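PDB 7DE9: sister chromatid cohesion protein PDS5 homolog C from Arabidopsis thaliana, which acts as a cohesin cofactor in mitotic sister chromatid cohesion and in DNA repair by homologous recombination, and binds monomethylated histone H3 tails through the tudor domain described here. Local coordinates for residues 39-44 / 51-56; 8-13 / 33-38; 17-22 / 57-62. One frame throughout, in Å; residues are numbered along the deposited sequence.

Contact 1 (39-44 / 51-56); sequences KKKHLV and QEILYL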
loop_
_atom_site.group_PDB
_atom_site.type_symbol
_atom_site.label_atom_id
_atom_site.label_comp_id
_atom_site.label_asym_id
_atom_site.label_seq_id
_atom_site.Cartn_x
_atom_site.Cartn_y
_atom_site.Cartn_z
ATOM N N LYS A 39 -11.319 0.057 10.339
ATOM C CA LYS A 39 -10.170 0.945 10.527
ATOM C C LYS A 39 -9.760 1.636 9.231
ATOM O O LYS A 39 -8.882 2.503 9.235
ATOM C CB LYS A 39 -8.973 0.171 11.086
ATOM C CG LYS A 39 -9.245 -0.615 12.360
ATOM C CD LYS A 39 -8.014 -1.423 12.757
ATOM C CE LYS A 39 -8.319 -2.413 13.869
ATOM N NZ LYS A 39 -9.285 -3.459 13.433
ATOM N N LYS A 40 -10.401 1.234 8.134
ATOM C CA LYS A 40 -10.093 1.720 6.790
ATOM C C LYS A 40 -8.609 1.500 6.452
ATOM O O LYS A 40 -7.918 2.388 5.946
ATOM C CB LYS A 40 -10.492 3.188 6.650
ATOM C CG LYS A 40 -11.995 3.420 6.885
ATOM C CD LYS A 40 -12.544 4.514 5.977
ATOM C CE LYS A 40 -12.181 5.894 6.502
ATOM N NZ LYS A 40 -12.092 6.947 5.443
ATOM N N LYS A 41 -8.145 0.287 6.727
ATOM C CA LYS A 41 -6.757 -0.094 6.521
ATOM C C LYS A 41 -6.610 -1.125 5.405
ATOM O O LYS A 41 -7.407 -2.058 5.308
ATOM C CB LYS A 41 -6.170 -0.669 7.810
ATOM C CG LYS A 41 -6.049 0.315 8.960
ATOM C CD LYS A 41 -5.003 1.364 8.661
ATOM C CE LYS A 41 -5.632 2.740 8.567
ATOM N NZ LYS A 41 -6.203 3.181 9.874
ATOM N N HIS A 42 -5.587 -0.951 4.574
ATOM C CA HIS A 42 -5.197 -1.965 3.592
ATOM C C HIS A 42 -3.897 -2.626 4.006
ATOM O O HIS A 42 -2.975 -1.950 4.438
ATOM C CB HIS A 42 -5.016 -1.358 2.204
ATOM C CG HIS A 42 -6.292 -0.921 1.558
ATOM N ND1 HIS A 42 -6.817 0.341 1.734
ATOM C CD2 HIS A 42 -7.139 -1.572 0.727
ATOM C CE1 HIS A 42 -7.936 0.448 1.039
ATOM N NE2 HIS A 42 -8.153 -0.696 0.418
ATOM N N LEU A 43 -3.817 -3.942 3.859
ATOM C CA LEU A 43 -2.567 -4.641 4.097
ATOM C C LEU A 43 -1.847 -4.790 2.771
ATOM O O LEU A 43 -2.364 -5.416 1.856
ATOM C CB LEU A 43 -2.809 -6.007 4.734
ATOM C CG LEU A 43 -1.592 -6.909 4.938
ATOM C CD1 LEU A 43 -0.564 -6.255 5.838
ATOM C CD2 LEU A 43 -2.027 -8.234 5.520
ATOM N N VAL A 44 -0.668 -4.195 2.663
ATOM C CA VAL A 44 0.128 -4.292 1.443
ATOM C C VAL A 44 1.349 -5.171 1.684
ATOM O O VAL A 44 2.134 -4.936 2.617
ATOM C CB VAL A 44 0.572 -2.903 0.938
ATOM C CG1 VAL A 44 1.481 -3.028 -0.282
ATOM C CG2 VAL A 44 -0.645 -2.055 0.606
ATOM N N GLN A 51 6.036 -5.504 4.646
ATOM C CA GLN A 51 4.577 -5.413 4.747
ATOM C C GLN A 51 4.198 -4.110 5.434
ATOM O O GLN A 51 4.907 -3.640 6.327
ATOM C CB GLN A 51 3.995 -6.594 5.526
ATOM C CG GLN A 51 4.385 -7.954 4.973
ATOM C CD GLN A 51 4.009 -9.098 5.895
ATOM O OE1 GLN A 51 4.464 -9.165 7.037
ATOM N NE2 GLN A 51 3.181 -10.011 5.397
ATOM N N GLU A 52 3.087 -3.517 5.020
ATOM C CA GLU A 52 2.610 -2.301 5.671
ATOM C C GLU A 52 1.103 -2.361 5.833
ATOM O O GLU A 52 0.400 -2.809 4.934
ATOM C CB GLU A 52 2.995 -1.044 4.878
ATOM C CG GLU A 52 4.415 -0.540 5.115
ATOM C CD GLU A 52 4.696 0.782 4.412
ATOM O OE1 GLU A 52 4.195 0.979 3.281
ATOM O OE2 GLU A 52 5.413 1.626 4.994
ATOM N N ILE A 53 0.620 -1.934 6.990
ATOM C CA ILE A 53 -0.796 -1.647 7.179
ATOM C C ILE A 53 -0.975 -0.157 6.938
ATOM O O ILE A 53 -0.425 0.654 7.679
ATOM C CB ILE A 53 -1.280 -2.007 8.585
ATOM C CG1 ILE A 53 -1.109 -3.499 8.842
ATOM C CG2 ILE A 53 -2.736 -1.625 8.757
ATOM C CD1 ILE A 53 -1.379 -3.874 10.274
ATOM N N LEU A 54 -1.733 0.195 5.904
ATOM C CA LEU A 54 -1.757 1.560 5.381
ATOM C C LEU A 54 -3.147 2.175 5.303
ATOM O O LEU A 54 -4.117 1.489 4.993
ATOM C CB LEU A 54 -1.152 1.591 3.973
ATOM C CG LEU A 54 0.329 1.285 3.773
ATOM C CD1 LEU A 54 0.620 1.140 2.292
ATOM C CD2 LEU A 54 1.179 2.391 4.377
ATOM N N TYR A 55 -3.223 3.478 5.557
ATOM C CA TYR A 55 -4.372 4.276 5.166
ATOM C C TYR A 55 -4.050 4.880 3.809
ATOM O O TYR A 55 -3.343 5.882 3.719
ATOM C CB TYR A 55 -4.665 5.370 6.188
ATOM C CG TYR A 55 -5.919 6.173 5.913
ATOM C CD1 TYR A 55 -7.174 5.577 5.949
ATOM C CD2 TYR A 55 -5.850 7.531 5.636
ATOM C CE1 TYR A 55 -8.320 6.309 5.711
ATOM C CE2 TYR A 55 -6.990 8.272 5.398
ATOM C CZ TYR A 55 -8.221 7.657 5.433
ATOM O OH TYR A 55 -9.361 8.392 5.193
ATOM N N LEU A 56 -4.547 4.256 2.751
ATOM C CA LEU A 56 -4.132 4.627 1.409
ATOM C C LEU A 56 -4.603 6.018 0.995
ATOM O O LEU A 56 -3.990 6.646 0.130
ATOM C CB LEU A 56 -4.620 3.583 0.412
ATOM C CG LEU A 56 -3.769 2.321 0.506
ATOM C CD1 LEU A 56 -4.323 1.228 -0.362
ATOM C CD2 LEU A 56 -2.344 2.634 0.103
HETATM O O HOH W 1 -6.777 2.676 3.270
#
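H42 and V44 of strand 41-44 pair with L54 and E52 of strand 51-54 at the two hydrogen-bonded positions of an antiparallel hairpin, and L43 and I53 form the non-hydrogen-bonded pair between them. V44 N to E52 O, at 2.9 Å, is the straightest of the four backbone bonds, with 175° at the hydrogen. Weaker CA-H...O contacts fill the gaps, among them Q51 CA to V44 O at 3.3 Å.

Apolar packing follows the two faces of the hairpin. On the buried one V44 CG2 meets L54 CD1 at 3.8 Å, against I17 and V19 of strand 16-21. On the other, I53 CG2 touches K41 CB at 3.7 Å, the lysine methylenes crossing it at about a right angle. Beyond this the K41 chain bends, which carries NZ back to K39 O, 2.8 Å away.

L56 CD1 sits over one face of the H42 imidazole, 3.7 Å from its centroid and displaced toward the rim; CG, anti to the carbonyl carbon (chi1 -70°), carries the ring under L56. Water 1 lies in the ring plane at ND1 and also joins K40 O and L56 N, while NE2 reaches G9 O, an acceptor, so both ring nitrogens have partners.

Y55 extends alongside K40, and K40 NZ bonds to Y55 OH at 3.1 Å, with K40 O in plane at the ring edge. K57 NZ comes close to this ammonium, which would probably lower its basicity. E52, bonded to Y46, also makes a salt bridge to a basic side chain of the bound peptide. The face of H42, V44 and L54 thus also carries E52, whose carboxylate puts a negative charge beside the peptide-facing L54, while lysines K40 and K41 lie at the other end.

Contact 2 (8-13 / 33-38); sequences SGESLV and ESYDAA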
loop_
_atom_site.group_PDB
_atom_site.type_symbol
_atom_site.label_atom_id
_atom_site.label_comp_id
_atom_site.label_asym_id
_atom_site.label_seq_id
_atom_site.Cartn_x
_atom_site.Cartn_y
_atom_site.Cartn_z
ATOM N N SER A 8 -9.799 3.403 -3.428
ATOM C CA SER A 8 -9.542 2.742 -2.154
ATOM C C SER A 8 -10.583 1.662 -1.839
ATOM O O SER A 8 -11.233 1.114 -2.733
ATOM C CB SER A 8 -9.511 3.784 -1.032
ATOM O OG SER A 8 -9.462 3.173 0.246
ATOM N N GLY A 9 -10.738 1.357 -0.556
ATOM C CA GLY A 9 -11.789 0.461 -0.110
ATOM C C GLY A 9 -11.564 -1.008 -0.400
ATOM O O GLY A 9 -10.485 -1.425 -0.824
ATOM N N GLU A 10 -12.610 -1.792 -0.177
ATOM C CA GLU A 10 -12.504 -3.238 -0.264
ATOM C C GLU A 10 -12.231 -3.685 -1.698
ATOM O O GLU A 10 -11.653 -4.748 -1.924
ATOM C CB GLU A 10 -13.775 -3.896 0.273
ATOM C CG GLU A 10 -13.605 -5.356 0.657
ATOM C CD GLU A 10 -14.732 -5.855 1.540
ATOM O OE1 GLU A 10 -15.407 -5.014 2.171
ATOM O OE2 GLU A 10 -14.945 -7.085 1.604
ATOM N N SER A 11 -12.624 -2.865 -2.666
ATOM C CA SER A 11 -12.480 -3.248 -4.068
ATOM C C SER A 11 -11.017 -3.317 -4.514
ATOM O O SER A 11 -10.709 -3.886 -5.558
ATOM C CB SER A 11 -13.246 -2.274 -4.964
ATOM O OG SER A 11 -12.731 -0.959 -4.834
ATOM N N LEU A 12 -10.117 -2.744 -3.723
ATOM C CA LEU A 12 -8.709 -2.678 -4.098
ATOM C C LEU A 12 -7.968 -3.983 -3.810
ATOM O O LEU A 12 -6.890 -4.234 -4.359
ATOM C CB LEU A 12 -8.030 -1.519 -3.366
ATOM C CG LEU A 12 -6.679 -1.073 -3.916
ATOM C CD1 LEU A 12 -6.815 -0.644 -5.368
ATOM C CD2 LEU A 12 -6.136 0.057 -3.068
ATOM N N VAL A 13 -8.545 -4.807 -2.942
ATOM C CA VAL A 13 -7.912 -6.058 -2.551
ATOM C C VAL A 13 -7.661 -6.911 -3.782
ATOM O O VAL A 13 -8.510 -6.999 -4.666
ATOM C CB VAL A 13 -8.771 -6.833 -1.532
ATOM C CG1 VAL A 13 -8.135 -8.172 -1.208
ATOM C CG2 VAL A 13 -8.958 -6.003 -0.258
ATOM N N GLU A 33 -3.443 -7.297 -0.021
ATOM C CA GLU A 33 -3.893 -8.616 0.402
ATOM C C GLU A 33 -5.218 -8.601 1.168
ATOM O O GLU A 33 -5.976 -9.565 1.114
ATOM C CB GLU A 33 -2.820 -9.286 1.258
ATOM C CG GLU A 33 -3.058 -10.774 1.445
ATOM C CD GLU A 33 -2.976 -11.205 2.891
ATOM O OE1 GLU A 33 -2.021 -10.792 3.583
ATOM O OE2 GLU A 33 -3.873 -11.951 3.338
ATOM N N SER A 34 -5.502 -7.521 1.885
ATOM C CA SER A 34 -6.758 -7.435 2.618
ATOM C C SER A 34 -7.139 -6.003 2.942
ATOM O O SER A 34 -6.346 -5.083 2.761
ATOM C CB SER A 34 -6.680 -8.246 3.909
ATOM O OG SER A 34 -5.593 -7.810 4.696
ATOM N N TYR A 35 -8.367 -5.836 3.423
ATOM C CA TYR A 35 -8.901 -4.537 3.822
ATOM C C TYR A 35 -9.685 -4.648 5.126
ATOM O O TYR A 35 -10.593 -5.476 5.257
ATOM C CB TYR A 35 -9.797 -3.963 2.723
ATOM C CG TYR A 35 -10.445 -2.637 3.063
ATOM C CD1 TYR A 35 -9.681 -1.489 3.224
ATOM C CD2 TYR A 35 -11.822 -2.532 3.197
ATOM C CE1 TYR A 35 -10.273 -0.277 3.525
ATOM C CE2 TYR A 35 -12.420 -1.330 3.493
ATOM C CZ TYR A 35 -11.643 -0.206 3.656
ATOM O OH TYR A 35 -12.250 0.995 3.954
ATOM N N ASP A 36 -9.326 -3.810 6.089
ATOM C CA ASP A 36 -10.027 -3.737 7.362
ATOM C C ASP A 36 -11.042 -2.609 7.287
ATOM O O ASP A 36 -10.675 -1.435 7.318
ATOM C CB ASP A 36 -9.032 -3.515 8.504
ATOM C CG ASP A 36 -9.693 -3.464 9.869
ATOM O OD1 ASP A 36 -10.639 -2.670 10.061
ATOM O OD2 ASP A 36 -9.251 -4.217 10.763
ATOM N N ALA A 37 -12.316 -2.974 7.199
ATOM C CA ALA A 37 -13.386 -2.013 6.953
ATOM C C ALA A 37 -13.532 -0.991 8.075
ATOM O O ALA A 37 -13.735 0.193 7.818
ATOM C CB ALA A 37 -14.698 -2.742 6.742
ATOM N N ALA A 38 -13.434 -1.453 9.317
ATOM C CA ALA A 38 -13.659 -0.583 10.469
ATOM C C ALA A 38 -12.552 0.452 10.633
ATOM O O ALA A 38 -12.814 1.587 11.027
ATOM C CB ALA A 38 -13.786 -1.403 11.725
HETATM O O HOH W 2 -12.118 3.188 2.288
#
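Y35 lays one face of its phenol ring against the G9-E10 peptide, and this stacking supplies much of the contact. G9 C is centred 3.8 Å above the ring plane, and E10 N stands 3.5 Å above it nearer the rim. G9 CA adds a CH-pi contact, 4.0 Å from the ring centroid and 18° off its normal. With no side chain and a positive phi of 74°, G9 can present bare backbone to the aromatic surface. The ring reaches this place because CG is anti to the Y35 backbone N (chi1 178°), and on its opposite face the backbone N of A37 lies toward the rim. At the far end, Y35 OH lies 2.8 Å from water 2, which has a weak link to S8 OG.

V13 completes the other end. Its CG2 packs on Y35 CB at 3.7 Å, crossing the tyrosine at about a right angle, while CG1 rests on E33 O at 3.5 Å. E10 contributes CB, 3.8 Å from Y35 CD2 at the ring margin. Behind them, the 3-10 turn 10-12 is tied by L12 N to G9 O and V13 N to E10 O.

Without a direct hydrogen bond between the segments, van der Waals contact seats the N-terminal turn on strand 33-36, part of the strongly bent antiparallel sheet of the SH3-like tudor fold.

Contact 3 (17-22 / 57-62); sequences IKVWWP and KNQKWS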
loop_
_atom_site.group_PDB
_atom_site.type_symbol
_atom_site.label_atom_id
_atom_site.label_comp_id
_atom_site.label_asym_id
_atom_site.label_seq_id
_atom_site.Cartn_x
_atom_site.Cartn_y
_atom_site.Cartn_z
ATOM N N ILE A 17 -0.228 -2.766 -6.699
ATOM C CA ILE A 17 -0.083 -1.323 -6.661
ATOM C C ILE A 17 1.363 -0.926 -6.422
ATOM O O ILE A 17 2.197 -1.751 -6.054
ATOM C CB ILE A 17 -0.965 -0.687 -5.571
ATOM C CG1 ILE A 17 -0.465 -1.051 -4.173
ATOM C CG2 ILE A 17 -2.426 -1.101 -5.744
ATOM C CD1 ILE A 17 -1.247 -0.369 -3.068
ATOM N N LYS A 18 1.664 0.340 -6.667
ATOM C CA LYS A 18 2.940 0.880 -6.243
ATOM C C LYS A 18 2.675 2.002 -5.250
ATOM O O LYS A 18 1.839 2.881 -5.478
ATOM C CB LYS A 18 3.779 1.351 -7.431
ATOM C CG LYS A 18 3.098 2.293 -8.391
ATOM C CD LYS A 18 3.884 2.335 -9.696
ATOM C CE LYS A 18 3.805 3.693 -10.369
ATOM N NZ LYS A 18 4.586 3.717 -11.637
ATOM N N VAL A 19 3.376 1.931 -4.127
ATOM C CA VAL A 19 3.178 2.853 -3.019
ATOM C C VAL A 19 4.385 3.778 -2.921
ATOM O O VAL A 19 5.531 3.327 -2.988
ATOM C CB VAL A 19 2.974 2.108 -1.678
ATOM C CG1 VAL A 19 2.662 3.083 -0.567
ATOM C CG2 VAL A 19 1.859 1.068 -1.797
ATOM N N TRP A 20 4.114 5.071 -2.784
ATOM C CA TRP A 20 5.157 6.082 -2.677
ATOM C C TRP A 20 5.698 6.183 -1.250
ATOM O O TRP A 20 4.950 6.455 -0.311
ATOM C CB TRP A 20 4.605 7.432 -3.148
ATOM C CG TRP A 20 5.540 8.577 -3.043
ATOM C CD1 TRP A 20 5.539 9.547 -2.084
ATOM C CD2 TRP A 20 6.607 8.898 -3.941
ATOM N NE1 TRP A 20 6.546 10.446 -2.326
ATOM C CE2 TRP A 20 7.220 10.068 -3.459
ATOM C CE3 TRP A 20 7.112 8.301 -5.103
ATOM C CZ2 TRP A 20 8.309 10.659 -4.097
ATOM C CZ3 TRP A 20 8.190 8.886 -5.734
ATOM C CH2 TRP A 20 8.778 10.058 -5.230
ATOM N N TRP A 21 6.997 5.955 -1.092
ATOM C CA TRP A 21 7.694 6.240 0.160
ATOM C C TRP A 21 8.462 7.542 -0.025
ATOM O O TRP A 21 9.475 7.581 -0.753
ATOM C CB TRP A 21 8.651 5.115 0.556
ATOM C CG TRP A 21 7.987 3.831 0.963
ATOM C CD1 TRP A 21 6.768 3.369 0.559
ATOM C CD2 TRP A 21 8.514 2.853 1.859
ATOM N NE1 TRP A 21 6.511 2.152 1.147
ATOM C CE2 TRP A 21 7.566 1.817 1.953
ATOM C CE3 TRP A 21 9.702 2.749 2.591
ATOM C CZ2 TRP A 21 7.763 0.697 2.751
ATOM C CZ3 TRP A 21 9.899 1.633 3.382
ATOM C CH2 TRP A 21 8.935 0.620 3.455
ATOM N N PRO A 22 7.952 8.618 0.596
ATOM C CA PRO A 22 8.496 9.972 0.447
ATOM C C PRO A 22 9.960 10.070 0.853
ATOM O O PRO A 22 10.724 10.798 0.216
ATOM C CB PRO A 22 7.618 10.804 1.385
ATOM C CG PRO A 22 6.344 10.062 1.473
ATOM C CD PRO A 22 6.696 8.609 1.368
ATOM N N LYS A 57 -5.664 6.509 1.630
ATOM C CA LYS A 57 -6.211 7.820 1.298
ATOM C C LYS A 57 -5.226 8.946 1.606
ATOM O O LYS A 57 -5.268 10.006 0.979
ATOM C CB LYS A 57 -7.527 8.055 2.040
ATOM C CG LYS A 57 -8.755 7.996 1.149
ATOM C CD LYS A 57 -9.997 7.571 1.914
ATOM C CE LYS A 57 -9.855 6.151 2.436
ATOM N NZ LYS A 57 -11.130 5.672 3.030
ATOM N N ASN A 58 -4.341 8.714 2.571
ATOM C CA ASN A 58 -3.307 9.688 2.909
ATOM C C ASN A 58 -1.941 9.246 2.407
ATOM O O ASN A 58 -0.906 9.683 2.910
ATOM C CB ASN A 58 -3.264 9.932 4.418
ATOM C CG ASN A 58 -3.752 11.317 4.793
ATOM O OD1 ASN A 58 -3.427 12.302 4.129
ATOM N ND2 ASN A 58 -4.549 11.398 5.850
ATOM N N GLN A 59 -1.959 8.376 1.405
ATOM C CA GLN A 59 -0.743 7.914 0.754
ATOM C C GLN A 59 -0.722 8.365 -0.691
ATOM O O GLN A 59 -1.765 8.497 -1.327
ATOM C CB GLN A 59 -0.638 6.387 0.807
ATOM C CG GLN A 59 -0.452 5.810 2.196
ATOM C CD GLN A 59 0.935 6.058 2.745
ATOM O OE1 GLN A 59 1.909 6.123 1.993
ATOM N NE2 GLN A 59 1.032 6.202 4.063
ATOM N N LYS A 60 0.470 8.607 -1.213
ATOM C CA LYS A 60 0.619 8.674 -2.649
ATOM C C LYS A 60 0.869 7.258 -3.126
ATOM O O LYS A 60 1.758 6.565 -2.636
ATOM C CB LYS A 60 1.735 9.634 -3.059
ATOM C CG LYS A 60 1.417 11.056 -2.690
ATOM C CD LYS A 60 0.487 11.632 -3.740
ATOM C CE LYS A 60 -0.313 12.797 -3.214
ATOM N NZ LYS A 60 0.253 13.399 -1.965
ATOM N N TRP A 61 0.037 6.818 -4.054
ATOM C CA TRP A 61 0.143 5.474 -4.581
ATOM C C TRP A 61 -0.625 5.417 -5.889
ATOM O O TRP A 61 -1.456 6.281 -6.169
ATOM C CB TRP A 61 -0.405 4.452 -3.585
ATOM C CG TRP A 61 -1.881 4.554 -3.454
ATOM C CD1 TRP A 61 -2.578 5.363 -2.606
ATOM C CD2 TRP A 61 -2.852 3.841 -4.220
ATOM N NE1 TRP A 61 -3.927 5.186 -2.790
ATOM C CE2 TRP A 61 -4.120 4.257 -3.779
ATOM C CE3 TRP A 61 -2.771 2.888 -5.238
ATOM C CZ2 TRP A 61 -5.296 3.753 -4.320
ATOM C CZ3 TRP A 61 -3.935 2.388 -5.773
ATOM C CH2 TRP A 61 -5.182 2.819 -5.314
ATOM N N SER A 62 -0.351 4.401 -6.692
ATOM C CA SER A 62 -1.057 4.251 -7.952
ATOM C C SER A 62 -1.175 2.784 -8.302
ATOM O O SER A 62 -0.334 1.984 -7.904
ATOM C CB SER A 62 -0.334 5.017 -9.057
ATOM O OG SER A 62 1.054 4.754 -9.013
HETATM O O HOH W 3 2.748 7.977 0.348
#
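K18 and S62 exchange two backbone hydrogen bonds, K18 N to S62 O and S62 N to K18 O, both 2.9 Å, as an antiparallel hydrogen-bonded pair. V19 and W61 follow as the non-hydrogen-bonded pair, and W20 N then bonds to K60 O at 2.8 Å, tilted 23° from the carbonyl plane. Between these bonds K18 O approaches W61 CA.

The side chains meet on both faces. The K18 methylenes run over the S62 hydroxyl, with CE 3.2 Å from OG. I17 CG2 comes within 3.8 Å of W61 CZ3 as the two side chains cross; W61 has CG wedged between its backbone N and carbonyl carbon (chi1 70°), which swings the six-membered ring toward I17. W20 CB lies 3.6 Å from K60 CB, although the ends of both side chains lead away. Water 3 joins the two segments at the W20 carbonyl, accepting from K60 N and lying 2.8 Å from W20 O and 2.6 Å from Q59 OE1.

Further out, L56 packs on W61, while Y27 takes K18 in a cation-pi contact and W20 edge-to-face. Replacing K18 with an alanine would probably leave Y27 without its cation and uncover the S62 hydroxyl now lined by methylenes.

Q59 OE1 is also hydrogen-bonded to a basic side chain of the bound peptide, and W21 makes a cation-pi contact with a basic peptide side chain. Main-chain bonding therefore secures the edge strand, while Q59 OE1 and, on strand 16-21, the W21 indole offer electron-rich surfaces suited to a positively charged histone tail.

From the N terminus, residues 8-13 open contact 2 ahead of strand 16-21, which then opens contact 3. Strand 26-36 returns to the N-terminal turn at 33-38 and closes contact 2. The next turn leads directly into contact 1, a short hairpin closed at 51-56, and residues 57-62 finally close contact 3. Contact 1 is therefore nested inside contact 3 and follows contact 2 in series, while contacts 2 and 3 cross. In the sheet, contact 1 joins edge strand 51-54 to its neighbour, contact 3 adds the opposite edge strand 61-63, and contact 2 seats the N-terminal turn; L12 CD2, 3.7 Å from W61 CH2, bridges contacts 2 and 3.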